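Rubber oxygenase (Streptomyces sp., PDB 5O1L) cleaves rubber, poly(cis-1,4-isoprene), oxidatively by adding oxygen across its double bonds, using a non-covalently bound b-type heme. Local coordinates at residues A[34-39]-A[272-277]; A[49-54]-A[223-228]; A[105-110]-A[265-270]; A[144-149]-A[291-296]. All coordinates share one frame; numbering follows the deposited sequence. Where two conformers were deposited one is given.

Contacts 1 and 2 are neighbours, their centres about 11 Å apart, and both tie the loop ahead of helix 59-68 to the protein body: contact 2 at the start of helix 224-244, contact 1 on the loop after helix 251-267. Contact 3, on the end of helix 251-267, touches both. Contact 4 lies about 26 Å from contact 3, centre to centre, and meets contact 2 through salt bridges of Arg147 with Glu52 and Asp226. Along the chain contacts 2 and 3, which cross each other, are nested inside the loop closed by contact 1; contact 4 crosses all three. Contacts 2, 3 and 4 hold heme-pocket residues, so distant loops are fastened round it.

Contact 1. Residues A[34-39]-A[272-277]; sequences WTWSPS and DEYIPA
Trp36 and Tyr274 meet at about a right angle, with the six-membered part of the indole doing the touching. With CG anti to its carbonyl carbon (chi1 -50°), Trp36 brings CE3 within 4.1 Å of Tyr274 CD1, while CZ3 puts the indole edge, near its own plane, at 3.8 Å from Tyr274 O. Beside this apolar meeting, no direct hydrogen bond joins residues 34-39 to 272-277; two waters bridge them. Both donate to Glu273 O; one also donates to Trp36 O at 2.6 Å and the other to Ser37 O at 2.9 Å, so a single carbonyl anchors both bridges. Pro38 closes up against the same atom, its CA 4.0 Å from Glu273 O. Just beyond, direct backbone bonds take over, as between Ala277 and Ala40. Further out, Thr35 CG2 lies over one face of the indole, and a type I beta turn from Trp34 to Ser37, closed by Ser37 N to Trp34 O, presents that ring. Tyr274 OH is held by Val49 O, and Pro51 touches both aromatic side chains. This is loop-on-loop packing, partly bridged by water, joining the N-terminal loop to the connection between helix 251-267 and helix 279-289 of the all-helical Lcp fold.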
# COMPACT_ATOMS: atom_id res chain seq x y z
N TRP A 34 -17.96 -10.84 -14.37
CA TRP A 34 -17.73 -9.55 -13.74
C TRP A 34 -16.50 -9.66 -12.80
O TRP A 34 -16.40 -10.62 -11.99
CB TRP A 34 -18.91 -9.19 -12.83
CG TRP A 34 -18.98 -7.89 -12.23
CD1 TRP A 34 -18.51 -6.73 -12.71
CD2 TRP A 34 -19.64 -7.54 -11.01
NE1 TRP A 34 -18.79 -5.68 -11.86
CE2 TRP A 34 -19.49 -6.19 -10.82
CE3 TRP A 34 -20.31 -8.28 -10.07
CZ2 TRP A 34 -20.03 -5.55 -9.74
CZ3 TRP A 34 -20.86 -7.65 -9.04
CH2 TRP A 34 -20.69 -6.31 -8.84
N THR A 35 -15.68 -8.62 -12.86
CA THR A 35 -14.48 -8.63 -11.98
C THR A 35 -14.81 -8.64 -10.49
O THR A 35 -14.00 -9.11 -9.70
CB THR A 35 -13.60 -7.47 -12.40
OG1 THR A 35 -12.27 -7.69 -11.88
CG2 THR A 35 -14.02 -6.19 -11.90
N TRP A 36 -16.00 -8.13 -10.11
CA TRP A 36 -16.45 -8.09 -8.74
C TRP A 36 -17.34 -9.22 -8.34
O TRP A 36 -17.96 -9.12 -7.27
CB TRP A 36 -16.88 -6.72 -8.30
CG TRP A 36 -15.96 -5.66 -8.56
CD1 TRP A 36 -16.13 -4.60 -9.36
CD2 TRP A 36 -14.67 -5.47 -7.92
NE1 TRP A 36 -15.05 -3.71 -9.26
CE2 TRP A 36 -14.14 -4.25 -8.38
CE3 TRP A 36 -13.96 -6.19 -6.94
CZ2 TRP A 36 -12.89 -3.76 -7.98
CZ3 TRP A 36 -12.73 -5.68 -6.54
CH2 TRP A 36 -12.24 -4.47 -7.02
N SER A 37 -17.37 -10.24 -9.17
CA SER A 37 -18.22 -11.43 -8.92
C SER A 37 -17.68 -11.98 -7.58
O SER A 37 -16.45 -12.17 -7.44
CB SER A 37 -17.99 -12.51 -9.90
OG SER A 37 -18.80 -13.57 -9.48
N PRO A 38 -18.53 -12.36 -6.67
CA PRO A 38 -18.00 -13.05 -5.50
C PRO A 38 -17.36 -14.39 -5.83
O PRO A 38 -16.58 -14.91 -5.02
CB PRO A 38 -19.30 -13.34 -4.66
CG PRO A 38 -20.33 -12.39 -5.14
CD PRO A 38 -19.99 -12.05 -6.54
N SER A 39 -17.60 -14.96 -6.99
CA SER A 39 -17.05 -16.25 -7.37
C SER A 39 -15.54 -16.36 -7.34
O SER A 39 -15.01 -17.41 -7.12
CB SER A 39 -17.56 -16.69 -8.73
OG SER A 39 -17.18 -15.76 -9.73
N ASP A 272 -14.61 -9.78 2.33
CA ASP A 272 -14.04 -10.95 1.70
C ASP A 272 -14.61 -11.16 0.32
O ASP A 272 -13.94 -11.85 -0.48
CB ASP A 272 -14.25 -12.18 2.54
CG ASP A 272 -13.50 -12.17 3.86
OD1 ASP A 272 -12.61 -11.26 4.01
OD2 ASP A 272 -13.76 -13.08 4.69
N GLU A 273 -15.79 -10.65 0.02
CA GLU A 273 -16.36 -10.79 -1.31
C GLU A 273 -15.64 -9.99 -2.40
O GLU A 273 -15.91 -10.22 -3.57
CB GLU A 273 -17.83 -10.27 -1.30
CG GLU A 273 -18.73 -11.11 -0.45
CD GLU A 273 -20.14 -10.56 -0.28
OE1 GLU A 273 -20.52 -9.52 -0.91
OE2 GLU A 273 -20.87 -11.23 0.50
N TYR A 274 -14.70 -9.13 -2.00
CA TYR A 274 -13.92 -8.32 -2.95
C TYR A 274 -12.43 -8.64 -2.97
O TYR A 274 -11.67 -8.05 -3.73
CB TYR A 274 -14.13 -6.79 -2.71
CG TYR A 274 -15.60 -6.42 -2.72
CD1 TYR A 274 -16.45 -6.79 -3.71
CD2 TYR A 274 -16.11 -5.76 -1.64
CE1 TYR A 274 -17.77 -6.42 -3.70
CE2 TYR A 274 -17.44 -5.40 -1.58
CZ TYR A 274 -18.24 -5.75 -2.64
OH TYR A 274 -19.61 -5.38 -2.61
N ILE A 275 -11.98 -9.51 -2.10
CA ILE A 275 -10.53 -9.86 -2.05
C ILE A 275 -10.28 -11.03 -2.98
O ILE A 275 -10.95 -12.05 -2.86
CB ILE A 275 -10.13 -10.27 -0.59
CG1 ILE A 275 -10.50 -9.18 0.43
CG2 ILE A 275 -8.67 -10.66 -0.55
CD1 ILE A 275 -10.31 -9.61 1.85
N PRO A 276 -9.37 -10.92 -3.94
CA PRO A 276 -9.14 -12.05 -4.85
C PRO A 276 -8.65 -13.26 -4.17
O PRO A 276 -7.80 -13.18 -3.29
CB PRO A 276 -8.11 -11.56 -5.88
CG PRO A 276 -7.69 -10.24 -5.39
CD PRO A 276 -8.49 -9.79 -4.21
N ALA A 277 -9.16 -14.44 -4.56
CA ALA A 277 -8.76 -15.69 -3.90
C ALA A 277 -7.44 -16.29 -4.37
O ALA A 277 -6.79 -17.02 -3.62
CB ALA A 277 -9.83 -16.81 -4.05
O HOH W 1 -18.37 -9.64 -4.76
O HOH W 2 -14.80 -10.16 -6.09

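Contact 2. Residues A[49-54]-A[223-228]; sequences VDPEYV and SQADIM. With HEM (protoporphyrin IX containing Fe), chain C.
Pro51 lies against the first turn of helix 224-244, its CB on Gln224 CB at 3.8 Å and its CG on the methyl of Ala225. Glu52 reaches the same methyl from another side: its chain leaves the backbone pointing away from the helix, bends at CG (chi2 -82°) and brings OE2 back to 3.6 Å from Ala225 CB. In the modelled conformer of Gln224, one of two, Val54 crosses it obliquely, CG1 beside the CG methylene.

Two amides of that first turn bond across to the loop. Gln224 N meets Val54 O at 2.9 Å, nearly straight at 173° though tilted from the carbonyl plane, while Ala225 N reaches Pro51 O at 3.2 Å from above that carbonyl's plane. Ser223 is the N-cap and forms a capping box with Asp226: Ser223 OG accepts from Asp226 N at 3.1 Å, and Ser223 N donates to Asp226 OD2 at 3.0 Å. The same OG donates to a water that also bonds Glu52 O and Glu52 OE1. With an alanine in place of Ser223, the amide of Asp226 would probably be left without its capping acceptor and that water without its hold on the helix.

The carboxylates of Glu52 and Asp226 share a second water, and Arg147 forms salt bridges to both, probably offsetting their mutual repulsion. On the loop side, Asp50 OD1 accepts from Glu52 N in an Asx turn. Toward the cofactor, Asp226 O lies 3.3 Å from the heme methyl CMC, and Ile227 CG2 packs on the vinyl carbon CAB.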
# COMPACT_ATOMS: atom_id res chain seq x y z
N VAL A 49 -22.66 -7.19 -5.12
CA VAL A 49 -22.91 -5.76 -4.84
C VAL A 49 -21.77 -4.97 -5.37
O VAL A 49 -20.62 -5.31 -5.09
CB VAL A 49 -23.08 -5.50 -3.31
CG1 VAL A 49 -23.20 -4.01 -3.09
CG2 VAL A 49 -24.28 -6.25 -2.77
N ASP A 50 -21.98 -3.93 -6.15
CA ASP A 50 -20.90 -3.13 -6.70
C ASP A 50 -20.08 -2.39 -5.61
O ASP A 50 -20.61 -1.53 -4.89
CB ASP A 50 -21.53 -2.10 -7.62
CG ASP A 50 -20.54 -1.25 -8.38
OD1 ASP A 50 -19.32 -1.36 -8.22
OD2 ASP A 50 -21.07 -0.38 -9.13
N PRO A 51 -18.78 -2.72 -5.51
CA PRO A 51 -17.97 -2.13 -4.45
C PRO A 51 -17.64 -0.66 -4.64
O PRO A 51 -17.11 -0.04 -3.70
CB PRO A 51 -16.73 -2.98 -4.45
CG PRO A 51 -16.59 -3.46 -5.86
CD PRO A 51 -18.00 -3.65 -6.33
N GLU A 52 -18.01 -0.08 -5.78
CA GLU A 52 -17.97 1.39 -5.93
C GLU A 52 -18.90 2.09 -4.96
O GLU A 52 -18.71 3.28 -4.70
CB GLU A 52 -18.27 1.80 -7.39
CG GLU A 52 -17.16 1.37 -8.30
CD GLU A 52 -15.98 2.30 -8.34
OE1 GLU A 52 -16.13 3.47 -7.84
OE2 GLU A 52 -14.94 1.92 -8.92
N TYR A 53 -19.91 1.38 -4.45
CA TYR A 53 -20.91 1.96 -3.57
C TYR A 53 -21.01 1.31 -2.24
O TYR A 53 -22.04 1.25 -1.60
CB TYR A 53 -22.27 2.02 -4.30
CG TYR A 53 -22.22 2.82 -5.58
CD1 TYR A 53 -22.35 4.21 -5.55
CD2 TYR A 53 -22.06 2.22 -6.81
CE1 TYR A 53 -22.41 4.96 -6.71
CE2 TYR A 53 -22.10 2.95 -7.99
CZ TYR A 53 -22.25 4.32 -7.93
OH TYR A 53 -22.27 5.07 -9.09
N VAL A 54 -19.85 0.79 -1.81
CA VAL A 54 -19.69 0.18 -0.50
C VAL A 54 -18.48 0.84 0.15
O VAL A 54 -17.44 0.99 -0.48
CB VAL A 54 -19.53 -1.35 -0.59
CG1 VAL A 54 -19.37 -1.98 0.77
CG2 VAL A 54 -20.68 -2.03 -1.37
N SER A 223 -13.90 4.16 -1.31
CA SER A 223 -14.80 3.00 -1.43
C SER A 223 -13.99 1.70 -1.38
O SER A 223 -12.76 1.72 -1.49
CB SER A 223 -15.57 3.05 -2.76
OG SER A 223 -14.69 2.84 -3.83
N GLN A 224 -14.67 0.59 -1.17
CA GLN A 224 -14.07 -0.75 -1.22
C GLN A 224 -13.31 -0.91 -2.53
O GLN A 224 -12.22 -1.50 -2.57
CB GLN A 224 -15.15 -1.83 -1.14
CG GLN A 224 -15.89 -1.90 0.20
CD GLN A 224 -15.18 -2.70 1.22
OE1 GLN A 224 -15.14 -2.34 2.42
NE2 GLN A 224 -14.54 -3.75 0.79
N ALA A 225 -13.94 -0.49 -3.63
CA ALA A 225 -13.29 -0.59 -4.95
C ALA A 225 -11.99 0.21 -4.97
O ALA A 225 -10.96 -0.26 -5.48
CB ALA A 225 -14.25 -0.12 -6.06
N ASP A 226 -12.02 1.41 -4.42
CA ASP A 226 -10.85 2.23 -4.36
C ASP A 226 -9.68 1.55 -3.54
O ASP A 226 -8.51 1.54 -3.98
CB ASP A 226 -11.14 3.60 -3.70
CG ASP A 226 -12.11 4.48 -4.49
OD1 ASP A 226 -12.10 4.39 -5.72
OD2 ASP A 226 -12.71 5.37 -3.81
N ILE A 227 -10.06 0.93 -2.45
CA ILE A 227 -9.07 0.24 -1.61
C ILE A 227 -8.42 -0.87 -2.45
O ILE A 227 -7.18 -1.05 -2.42
CB ILE A 227 -9.63 -0.25 -0.29
CG1 ILE A 227 -10.17 0.92 0.54
CG2 ILE A 227 -8.59 -1.09 0.48
CD1 ILE A 227 -10.89 0.47 1.76
N MET A 228 -9.24 -1.63 -3.17
CA MET A 228 -8.71 -2.73 -3.99
C MET A 228 -7.84 -2.26 -5.15
O MET A 228 -6.86 -2.89 -5.49
CB MET A 228 -9.81 -3.68 -4.42
CG MET A 228 -10.28 -4.52 -3.28
SD MET A 228 -8.99 -5.46 -2.39
CE MET A 228 -8.25 -6.28 -3.69
CHA HEM C . -4.47 7.07 5.76
CHB HEM C . -3.04 2.76 4.38
CHC HEM C . -6.10 2.92 0.71
CHD HEM C . -6.72 7.58 1.54
C1A HEM C . -3.89 5.85 5.69
C2A HEM C . -2.96 5.40 6.69
C3A HEM C . -2.52 4.20 6.28
C4A HEM C . -3.18 3.87 5.10
CMA HEM C . -1.49 3.37 7.01
CAA HEM C . -2.50 6.13 7.98
CBA HEM C . -1.36 7.11 7.64
CGA HEM C . -0.64 7.47 8.89
O1A HEM C . -1.23 8.32 9.56
O2A HEM C . 0.48 6.89 9.17
C1B HEM C . -3.78 2.41 3.27
C2B HEM C . -3.64 1.15 2.62
C3B HEM C . -4.49 1.13 1.60
C4B HEM C . -5.16 2.42 1.58
CMB HEM C . -2.72 0.01 3.01
CAB HEM C . -4.90 0.15 0.63
CBB HEM C . -4.42 -1.19 0.50
C1C HEM C . -6.56 4.22 0.60
C2C HEM C . -7.30 4.69 -0.56
C3C HEM C . -7.48 6.01 -0.27
C4C HEM C . -6.78 6.29 0.97
CMC HEM C . -7.83 3.86 -1.68
CAC HEM C . -8.16 7.01 -1.10
CBC HEM C . -8.95 6.85 -2.24
C1D HEM C . -6.15 7.83 2.76
C2D HEM C . -6.22 9.14 3.44
C3D HEM C . -5.60 9.03 4.61
C4D HEM C . -5.17 7.63 4.69
CMD HEM C . -6.81 10.34 2.80
CAD HEM C . -5.37 10.13 5.66
CBD HEM C . -4.09 10.87 5.28
CGD HEM C . -3.88 12.03 6.26
O1D HEM C . -2.84 11.99 6.96
O2D HEM C . -4.69 12.99 6.39
NA HEM C . -4.05 4.90 4.73
NB HEM C . -4.68 3.12 2.58
NC HEM C . -6.21 5.18 1.51
ND HEM C . -5.58 6.93 3.59
FE HEM C . -5.16 5.04 3.11
O HOH W 3 -16.22 4.27 -5.42
O HOH W 4 -12.68 2.36 -7.68

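Contact 3. Residues A[105-110]-A[265-270]; sequences RRMPSW and AHMLGV
Met267 pushes its thioether against the backbone of the 105-110 loop, its chain folded at chi2 and chi3 to bring the end of the side chain round. SD comes within 3.4 Å of Arg106 O, and the terminal methyl CE lies 3.7 Å from Arg105 O. The same sulfur packs on Pro108 CD at 3.9 Å and on Met107 SD, the two methionine side chains crossing at about a right angle.

His266, the residue before it on the helix, offers its imidazole to Pro108 and Trp110. With CG anti to the backbone N (chi1 179°), the ring reaches out to the loop, where Pro108 CB sits 3.8 Å from the ring centroid and only 7° off its normal, a CH-pi contact over the middle of the face. Trp110 points its edge at the imidazole in an offset edge-to-face pair, planes at 90° and centroids 5.6 Å apart, with Trp110 CZ2 at 3.9 Å from His266 CB.

Just beyond these two residues helix 251-267 ends in a Schellman motif: Gly269 takes a positive phi, Val270 N bonds back to Ala265 O, and Gly269 N to His266 O. A serine replacing His266 would probably leave Pro108 CB without the ring it rests on and open a gap beside the edge of Trp110.

Pro108 CB also lies over the rim of one Trp110 face, so the proline is packed against both aromatic groups. The indole is anchored by Trp110 NE1 to Asp272, and Leu268, just past the helix end, touches the heme.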
# COMPACT_ATOMS: atom_id res chain seq x y z
N ARG A 105 -10.33 -6.13 15.56
CA ARG A 105 -9.04 -6.71 15.77
C ARG A 105 -8.98 -8.24 15.56
O ARG A 105 -7.94 -8.83 15.59
CB ARG A 105 -8.49 -6.28 17.14
CG ARG A 105 -9.21 -7.08 18.23
CD ARG A 105 -8.78 -6.72 19.65
NE ARG A 105 -7.34 -6.92 19.81
CZ ARG A 105 -6.59 -6.51 20.81
NH1 ARG A 105 -7.11 -5.81 21.82
NH2 ARG A 105 -5.31 -6.73 20.74
N ARG A 106 -10.14 -8.84 15.31
CA ARG A 106 -10.19 -10.29 15.13
C ARG A 106 -9.65 -10.68 13.74
O ARG A 106 -10.08 -10.13 12.75
CB ARG A 106 -11.62 -10.75 15.26
CG ARG A 106 -12.14 -10.61 16.68
CD ARG A 106 -13.62 -10.85 16.76
NE ARG A 106 -13.93 -12.20 16.31
CZ ARG A 106 -14.60 -12.51 15.20
NH1 ARG A 106 -15.12 -11.58 14.39
NH2 ARG A 106 -14.75 -13.80 14.93
N MET A 107 -8.77 -11.64 13.75
CA MET A 107 -8.28 -12.23 12.49
C MET A 107 -9.37 -13.01 11.83
O MET A 107 -10.19 -13.63 12.53
CB MET A 107 -7.11 -13.12 12.78
CG MET A 107 -5.91 -12.36 13.28
SD MET A 107 -5.04 -11.42 12.01
CE MET A 107 -4.11 -12.77 11.25
N PRO A 108 -9.35 -13.07 10.48
CA PRO A 108 -10.38 -13.89 9.84
C PRO A 108 -10.15 -15.38 10.15
O PRO A 108 -9.02 -15.84 10.33
CB PRO A 108 -10.13 -13.62 8.38
CG PRO A 108 -8.74 -13.21 8.25
CD PRO A 108 -8.42 -12.48 9.54
N SER A 109 -11.24 -16.15 10.04
CA SER A 109 -11.17 -17.58 10.28
C SER A 109 -10.29 -18.38 9.30
O SER A 109 -9.73 -19.44 9.62
CB SER A 109 -12.62 -18.18 10.17
OG SER A 109 -13.14 -17.92 8.87
N TRP A 110 -10.06 -17.78 8.11
CA TRP A 110 -9.29 -18.36 7.09
C TRP A 110 -7.84 -17.93 7.10
O TRP A 110 -7.06 -18.37 6.25
CB TRP A 110 -9.91 -18.02 5.73
CG TRP A 110 -10.36 -16.61 5.51
CD1 TRP A 110 -11.55 -16.06 5.69
CD2 TRP A 110 -9.52 -15.52 5.04
NE1 TRP A 110 -11.58 -14.73 5.38
CE2 TRP A 110 -10.30 -14.39 4.99
CE3 TRP A 110 -8.20 -15.43 4.66
CZ2 TRP A 110 -9.82 -13.17 4.51
CZ3 TRP A 110 -7.74 -14.17 4.19
CH2 TRP A 110 -8.55 -13.10 4.15
N ALA A 265 -5.90 -7.06 3.65
CA ALA A 265 -7.09 -6.42 3.06
C ALA A 265 -8.28 -6.62 3.97
O ALA A 265 -9.02 -5.67 4.25
CB ALA A 265 -7.37 -6.99 1.70
N HIS A 266 -8.49 -7.84 4.47
CA HIS A 266 -9.63 -8.07 5.42
C HIS A 266 -9.45 -7.21 6.63
O HIS A 266 -10.43 -6.57 7.07
CB HIS A 266 -9.60 -9.54 5.81
CG HIS A 266 -10.67 -9.91 6.77
ND1 HIS A 266 -10.66 -9.75 8.14
CD2 HIS A 266 -11.82 -10.53 6.47
CE1 HIS A 266 -11.82 -10.25 8.62
NE2 HIS A 266 -12.55 -10.70 7.61
N MET A 267 -8.25 -7.16 7.20
CA MET A 267 -8.08 -6.39 8.47
C MET A 267 -8.20 -4.92 8.23
O MET A 267 -8.59 -4.18 9.13
CB MET A 267 -6.74 -6.72 9.05
CG MET A 267 -6.55 -8.18 9.43
SD MET A 267 -7.80 -8.81 10.55
CE MET A 267 -7.47 -7.89 12.09
N LEU A 268 -8.00 -4.45 7.03
CA LEU A 268 -8.26 -3.02 6.69
C LEU A 268 -9.70 -2.74 6.44
O LEU A 268 -10.06 -1.56 6.19
CB LEU A 268 -7.44 -2.62 5.47
CG LEU A 268 -5.96 -2.57 5.73
CD1 LEU A 268 -5.12 -2.63 4.41
CD2 LEU A 268 -5.60 -1.33 6.50
N GLY A 269 -10.58 -3.74 6.48
CA GLY A 269 -11.97 -3.53 6.26
C GLY A 269 -12.52 -3.84 4.90
O GLY A 269 -13.70 -3.59 4.65
N VAL A 270 -11.74 -4.50 4.04
CA VAL A 270 -12.24 -4.94 2.74
C VAL A 270 -13.09 -6.22 2.96
O VAL A 270 -12.64 -7.15 3.62
CB VAL A 270 -11.16 -5.21 1.75
CG1 VAL A 270 -11.82 -5.62 0.42
CG2 VAL A 270 -10.29 -3.94 1.57

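Contact 4. Residues A[144-149]-A[291-296]; sequences AIPRES and DPILAH. With HEM (protoporphyrin IX containing Fe), chain C; IMD (imidazole), chain D; IMD (imidazole), chain E.
Ala144 O takes a hydrogen bond from Ala295 N at 2.8 Å, lying in the carbonyl plane, and a CA-H...O contact from Leu294 CA at 3.2 Å, so two neighbouring residues of the 291-296 loop hold one oxygen. In return, Ala144 CA makes a similar contact with Ala295 O.

Apolar groups close round this backbone link. Ile145 lays CG1 on Leu294 CD2 at 3.7 Å, and its other branch, CG2, meets Ile293 CD1 at 4.0 Å. Ile293 has CG1 between its backbone N and carbonyl carbon (chi1 64°), and a further turn at chi2 brings CD1 toward Ile145 and Pro146. Pro146 CG rests on Ala295 CB at 4.0 Å.

Ile145 is the N-cap of helix 146-154 and Pro146 its first residue, so the loop after helix 279-289 packs on the very start of a helix whose first turn lines the heme pocket. There Glu148, extended beyond CG, uses OE2 to accept from two imidazoles, probably from the crystallisation liquor, one of them through its N1 at 2.8 Å. That imidazole ligates the heme iron through N3 at 2.1 Å; His198 is the inferred axial ligand from the protein. Glu148 OE1 is hydrogen-bonded to Thr230 OG1, which would steady the carboxylate, while Arg147 O touches the heme vinyl carbon CBC at 3.6 Å.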
# COMPACT_ATOMS: atom_id res chain seq x y z
N ALA A 144 -0.24 8.61 -9.86
CA ALA A 144 -1.05 8.43 -11.05
C ALA A 144 -2.43 7.79 -10.79
O ALA A 144 -3.14 7.50 -11.73
CB ALA A 144 -0.31 7.65 -12.11
N ILE A 145 -2.76 7.54 -9.54
CA ILE A 145 -4.11 7.04 -9.15
C ILE A 145 -4.94 8.23 -8.68
O ILE A 145 -4.70 8.76 -7.61
CB ILE A 145 -4.01 5.98 -8.04
CG1 ILE A 145 -3.19 4.78 -8.52
CG2 ILE A 145 -5.44 5.53 -7.70
CD1 ILE A 145 -2.91 3.77 -7.41
N PRO A 146 -5.89 8.70 -9.52
CA PRO A 146 -6.45 10.03 -9.23
C PRO A 146 -7.15 10.12 -7.90
O PRO A 146 -6.94 11.09 -7.14
CB PRO A 146 -7.40 10.23 -10.40
CG PRO A 146 -6.80 9.53 -11.53
CD PRO A 146 -6.24 8.25 -10.87
N ARG A 147 -7.93 9.10 -7.52
CA ARG A 147 -8.65 9.18 -6.27
C ARG A 147 -7.78 9.14 -5.04
O ARG A 147 -8.07 9.82 -4.07
CB ARG A 147 -9.68 8.09 -6.18
CG ARG A 147 -10.85 8.37 -7.08
CD ARG A 147 -11.85 7.27 -7.00
NE ARG A 147 -13.09 7.66 -7.73
CZ ARG A 147 -14.09 6.82 -7.95
NH1 ARG A 147 -14.05 5.58 -7.53
NH2 ARG A 147 -15.16 7.25 -8.58
N GLU A 148 -6.71 8.33 -5.08
CA GLU A 148 -5.82 8.28 -3.96
C GLU A 148 -5.08 9.62 -3.90
O GLU A 148 -4.94 10.17 -2.80
CB GLU A 148 -4.88 7.07 -4.14
CG GLU A 148 -3.99 6.83 -2.92
CD GLU A 148 -3.01 5.70 -3.08
OE1 GLU A 148 -3.21 4.85 -3.93
OE2 GLU A 148 -2.00 5.78 -2.33
N SER A 149 -4.57 10.11 -5.04
CA SER A 149 -3.83 11.38 -5.04
C SER A 149 -4.71 12.52 -4.53
O SER A 149 -4.24 13.31 -3.70
CB SER A 149 -3.34 11.74 -6.41
OG SER A 149 -2.34 10.81 -6.85
N ASP A 291 -4.98 -0.59 -14.30
CA ASP A 291 -4.30 -0.05 -15.51
C ASP A 291 -5.11 1.07 -16.20
O ASP A 291 -4.54 2.14 -16.46
CB ASP A 291 -3.92 -1.16 -16.49
CG ASP A 291 -2.94 -2.16 -15.89
OD1 ASP A 291 -2.49 -1.98 -14.74
OD2 ASP A 291 -2.63 -3.21 -16.52
N PRO A 292 -6.41 0.89 -16.41
CA PRO A 292 -7.19 1.92 -17.12
C PRO A 292 -7.49 3.22 -16.36
O PRO A 292 -7.94 4.20 -16.98
CB PRO A 292 -8.53 1.22 -17.40
CG PRO A 292 -8.27 -0.21 -17.20
CD PRO A 292 -7.28 -0.27 -16.09
N ILE A 293 -7.26 3.28 -15.06
CA ILE A 293 -7.54 4.48 -14.31
C ILE A 293 -6.34 5.34 -14.08
O ILE A 293 -6.52 6.48 -13.58
CB ILE A 293 -8.37 4.27 -13.02
CG1 ILE A 293 -7.67 3.41 -11.95
CG2 ILE A 293 -9.71 3.63 -13.39
CD1 ILE A 293 -6.52 4.04 -11.27
N LEU A 294 -5.14 4.85 -14.42
CA LEU A 294 -3.92 5.61 -14.17
C LEU A 294 -3.96 6.86 -15.08
O LEU A 294 -4.26 6.77 -16.25
CB LEU A 294 -2.64 4.83 -14.45
CG LEU A 294 -2.45 3.64 -13.49
CD1 LEU A 294 -1.24 2.84 -13.97
CD2 LEU A 294 -2.29 4.00 -12.05
N ALA A 295 -3.74 7.98 -14.45
CA ALA A 295 -3.87 9.28 -15.13
C ALA A 295 -3.09 10.32 -14.39
O ALA A 295 -3.09 10.37 -13.19
CB ALA A 295 -5.30 9.69 -15.25
N HIS A 296 -2.50 11.27 -15.15
CA HIS A 296 -1.96 12.42 -14.55
C HIS A 296 -3.06 13.31 -14.01
O HIS A 296 -4.10 13.48 -14.66
CB HIS A 296 -1.17 13.19 -15.63
CG HIS A 296 -0.53 14.43 -15.13
ND1 HIS A 296 -1.22 15.63 -15.08
CD2 HIS A 296 0.68 14.65 -14.57
CE1 HIS A 296 -0.42 16.56 -14.59
NE2 HIS A 296 0.74 16.00 -14.29
CHA HEM C . -4.47 7.07 5.76
CHB HEM C . -3.04 2.76 4.38
CHC HEM C . -6.10 2.92 0.71
CHD HEM C . -6.72 7.58 1.54
C1A HEM C . -3.89 5.85 5.69
C2A HEM C . -2.96 5.40 6.69
C3A HEM C . -2.52 4.20 6.28
C4A HEM C . -3.18 3.87 5.10
CMA HEM C . -1.49 3.37 7.01
CAA HEM C . -2.50 6.13 7.98
CBA HEM C . -1.36 7.11 7.64
CGA HEM C . -0.64 7.47 8.89
O1A HEM C . -1.23 8.32 9.56
O2A HEM C . 0.48 6.89 9.17
C1B HEM C . -3.78 2.41 3.27
C2B HEM C . -3.64 1.15 2.62
C3B HEM C . -4.49 1.13 1.60
C4B HEM C . -5.16 2.42 1.58
CMB HEM C . -2.72 0.01 3.01
CAB HEM C . -4.90 0.15 0.63
CBB HEM C . -4.42 -1.19 0.50
C1C HEM C . -6.56 4.22 0.60
C2C HEM C . -7.30 4.69 -0.56
C3C HEM C . -7.48 6.01 -0.27
C4C HEM C . -6.78 6.29 0.97
CMC HEM C . -7.83 3.86 -1.68
CAC HEM C . -8.16 7.01 -1.10
CBC HEM C . -8.95 6.85 -2.24
C1D HEM C . -6.15 7.83 2.76
C2D HEM C . -6.22 9.14 3.44
C3D HEM C . -5.60 9.03 4.61
C4D HEM C . -5.17 7.63 4.69
CMD HEM C . -6.81 10.34 2.80
CAD HEM C . -5.37 10.13 5.66
CBD HEM C . -4.09 10.87 5.28
CGD HEM C . -3.88 12.03 6.26
O1D HEM C . -2.84 11.99 6.96
O2D HEM C . -4.69 12.99 6.39
NA HEM C . -4.05 4.90 4.73
NB HEM C . -4.68 3.12 2.58
NC HEM C . -6.21 5.18 1.51
ND HEM C . -5.58 6.93 3.59
FE HEM C . -5.16 5.04 3.11
N1 IMD D . -2.35 6.35 0.37
C2 IMD D . -3.36 5.56 0.75
N3 IMD D . -3.53 5.77 2.03
C4 IMD D . -2.66 6.73 2.47
C5 IMD D . -1.91 7.08 1.39
N1 IMD E . -0.27 3.96 -2.50
C2 IMD E . 0.96 3.88 -1.95
N3 IMD E . 1.65 2.93 -2.60
C4 IMD E . 0.83 2.43 -3.56
C5 IMD E . -0.39 3.08 -3.50